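Local coordinates for protein vibralactone Cyclase (Boreostereum vibrans, PDB 6KD0) that probably catalyses the cyclization that forms the fused bicyclic beta-lactone of vibralactone, using an alpha/beta-hydrolase scaffold, at residues 102-110 / 243-251. Numbering follows the deposited sequence.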
# COMPACT_ATOMS: atom_id res chain seq x y z
N HIS A 102 -0.54 5.10 2.40
CA HIS A 102 0.85 5.30 2.03
C HIS A 102 1.80 4.36 2.78
O HIS A 102 1.47 3.76 3.81
CB HIS A 102 1.25 6.76 2.27
CG HIS A 102 1.43 7.10 3.72
ND1 HIS A 102 2.52 6.70 4.45
CD2 HIS A 102 0.65 7.82 4.57
CE1 HIS A 102 2.40 7.13 5.70
NE2 HIS A 102 1.27 7.81 5.79
N CYS A 103 3.03 4.29 2.27
CA CYS A 103 4.07 3.40 2.77
C CYS A 103 4.86 4.05 3.90
O CYS A 103 4.59 5.19 4.33
CB CYS A 103 5.02 3.02 1.65
SG CYS A 103 6.23 4.35 1.29
N GLY A 104 5.87 3.32 4.37
CA GLY A 104 6.86 3.90 5.25
C GLY A 104 7.26 3.05 6.43
O GLY A 104 7.77 3.60 7.42
N GLY A 105 7.05 1.73 6.37
CA GLY A 105 7.47 0.86 7.47
C GLY A 105 6.74 1.11 8.77
O GLY A 105 7.22 0.69 9.84
N TRP A 106 5.57 1.79 8.71
CA TRP A 106 4.74 2.25 9.84
C TRP A 106 5.32 3.45 10.57
O TRP A 106 4.63 4.06 11.40
CB TRP A 106 4.46 1.14 10.86
CG TRP A 106 3.83 -0.08 10.30
CD1 TRP A 106 2.59 -0.19 9.70
CD2 TRP A 106 4.39 -1.40 10.30
NE1 TRP A 106 2.37 -1.50 9.31
CE2 TRP A 106 3.45 -2.26 9.68
CE3 TRP A 106 5.60 -1.95 10.76
CZ2 TRP A 106 3.69 -3.63 9.50
CZ3 TRP A 106 5.84 -3.30 10.59
CH2 TRP A 106 4.88 -4.13 9.96
N ALA A 107 6.58 3.81 10.26
CA ALA A 107 7.33 4.81 11.00
C ALA A 107 7.60 6.08 10.21
O ALA A 107 8.10 7.05 10.79
CB ALA A 107 8.67 4.22 11.48
N ILE A 108 7.30 6.11 8.92
CA ILE A 108 7.62 7.23 8.05
C ILE A 108 6.40 7.56 7.20
O ILE A 108 5.66 6.65 6.80
CB ILE A 108 8.82 6.88 7.15
CG1 ILE A 108 10.02 6.43 7.98
CG2 ILE A 108 9.16 8.04 6.19
CD1 ILE A 108 11.10 5.70 7.14
N GLY A 109 6.18 8.84 6.94
CA GLY A 109 5.45 9.27 5.76
C GLY A 109 4.14 9.95 6.09
O GLY A 109 3.70 10.04 7.24
N ASN A 110 3.52 10.44 5.02
CA ASN A 110 2.25 11.17 5.05
C ASN A 110 1.76 11.24 3.60
O ASN A 110 2.33 10.60 2.72
CB ASN A 110 2.41 12.55 5.72
CG ASN A 110 3.21 13.56 4.89
OD1 ASN A 110 3.72 13.27 3.80
ND2 ASN A 110 3.32 14.78 5.42
N TYR A 243 13.09 -6.46 10.75
CA TYR A 243 12.98 -6.70 12.19
C TYR A 243 12.96 -5.39 12.97
O TYR A 243 12.26 -5.27 13.99
CB TYR A 243 14.14 -7.59 12.65
CG TYR A 243 13.89 -9.07 12.45
CD1 TYR A 243 13.58 -9.57 11.19
CD2 TYR A 243 13.95 -9.96 13.51
CE1 TYR A 243 13.33 -10.93 10.99
CE2 TYR A 243 13.71 -11.32 13.33
CZ TYR A 243 13.41 -11.79 12.07
OH TYR A 243 13.16 -13.14 11.87
N TRP A 244 13.73 -4.40 12.52
CA TRP A 244 13.75 -3.13 13.25
C TRP A 244 12.39 -2.42 13.16
O TRP A 244 11.90 -1.88 14.16
CB TRP A 244 14.88 -2.25 12.71
CG TRP A 244 15.07 -0.92 13.40
CD1 TRP A 244 15.50 -0.70 14.69
CD2 TRP A 244 14.88 0.37 12.82
NE1 TRP A 244 15.57 0.65 14.93
CE2 TRP A 244 15.20 1.33 13.80
CE3 TRP A 244 14.46 0.81 11.56
CZ2 TRP A 244 15.12 2.70 13.56
CZ3 TRP A 244 14.39 2.17 11.32
CH2 TRP A 244 14.72 3.10 12.32
N PHE A 245 11.76 -2.41 11.98
CA PHE A 245 10.45 -1.78 11.84
C PHE A 245 9.39 -2.51 12.67
O PHE A 245 8.50 -1.88 13.26
CB PHE A 245 10.04 -1.70 10.36
CG PHE A 245 10.72 -0.59 9.59
CD1 PHE A 245 10.52 0.74 9.92
CD2 PHE A 245 11.53 -0.89 8.50
CE1 PHE A 245 11.15 1.76 9.19
CE2 PHE A 245 12.16 0.12 7.77
CZ PHE A 245 11.97 1.45 8.13
N ASN A 246 9.47 -3.85 12.72
CA ASN A 246 8.57 -4.61 13.60
C ASN A 246 8.77 -4.22 15.05
O ASN A 246 7.80 -4.08 15.81
CB ASN A 246 8.80 -6.12 13.44
CG ASN A 246 8.37 -6.65 12.09
OD1 ASN A 246 7.43 -6.16 11.50
ND2 ASN A 246 9.05 -7.69 11.61
N GLU A 247 10.03 -4.06 15.47
CA GLU A 247 10.32 -3.64 16.83
C GLU A 247 9.80 -2.23 17.13
O GLU A 247 9.24 -1.99 18.20
CB GLU A 247 11.83 -3.71 17.07
CG GLU A 247 12.24 -3.26 18.46
CD GLU A 247 13.73 -3.35 18.69
OE1 GLU A 247 14.14 -3.37 19.87
OE2 GLU A 247 14.48 -3.41 17.70
N LEU A 248 9.98 -1.29 16.20
CA LEU A 248 9.47 0.07 16.40
C LEU A 248 7.96 0.06 16.56
O LEU A 248 7.39 0.85 17.33
CB LEU A 248 9.87 0.96 15.23
CG LEU A 248 11.34 1.34 15.00
CD1 LEU A 248 11.43 2.17 13.73
CD2 LEU A 248 11.90 2.10 16.18
N ALA A 249 7.28 -0.84 15.85
CA ALA A 249 5.82 -0.85 15.90
C ALA A 249 5.31 -1.37 17.25
O ALA A 249 4.18 -1.05 17.65
CB ALA A 249 5.25 -1.69 14.76
N ASN A 250 6.11 -2.18 17.93
CA ASN A 250 5.87 -2.58 19.32
C ASN A 250 4.44 -3.05 19.59
O ASN A 250 3.77 -2.53 20.49
CB ASN A 250 6.23 -1.42 20.24
CG ASN A 250 6.28 -1.83 21.70
OD1 ASN A 250 6.77 -2.90 22.02
ND2 ASN A 250 5.76 -0.99 22.57
N PRO A 251 3.91 -4.00 18.81
CA PRO A 251 2.58 -4.51 19.12
C PRO A 251 2.63 -5.27 20.44
O PRO A 251 3.59 -5.97 20.72
CB PRO A 251 2.27 -5.45 17.94
CG PRO A 251 3.60 -5.88 17.44
CD PRO A 251 4.46 -4.64 17.59
O HOH W 1 7.64 0.60 12.48
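The ring of Phe245 lies flat over Gly105, whose CA sits 4.1 Å from the ring centroid in a CH-pi contact, while Trp244 CE3 covers the opposite face. Gly105 belongs to the HCGGW sequence in the loop after strand 97-101, where hormone-sensitive-lipase-like members of the alpha/beta hydrolase fold carry the HGGG oxyanion-hole motif, so a similar role is likely here. Glycine suits the site because its phi is positive and a CB would strike Phe245 CD1. On helix 239-249, with CG anti to the carbonyl carbon (chi1 -78°), the Phe245 ring lies against the loop, where Ala107 CB meets its edge at CE1, 4.2 Å away. Replacing Phe245 with alanine would probably leave Gly105 without its aromatic cover and open a gap beside Ala107. Trp106 presents the benzene edge of its indole to the helix: Asn246 OD1 lies in the ring plane, 3.4 Å from CZ3, and the small Ala249 lets its CB pack against Trp106 CE3, 4.0 Å away. The indole NE1 is hydrogen-bonded to Asn181 OD1, which probably limits the ring's rotation. A water joins the two backbones, donating to Gly105 O and Phe245 O, each at 2.7 Å.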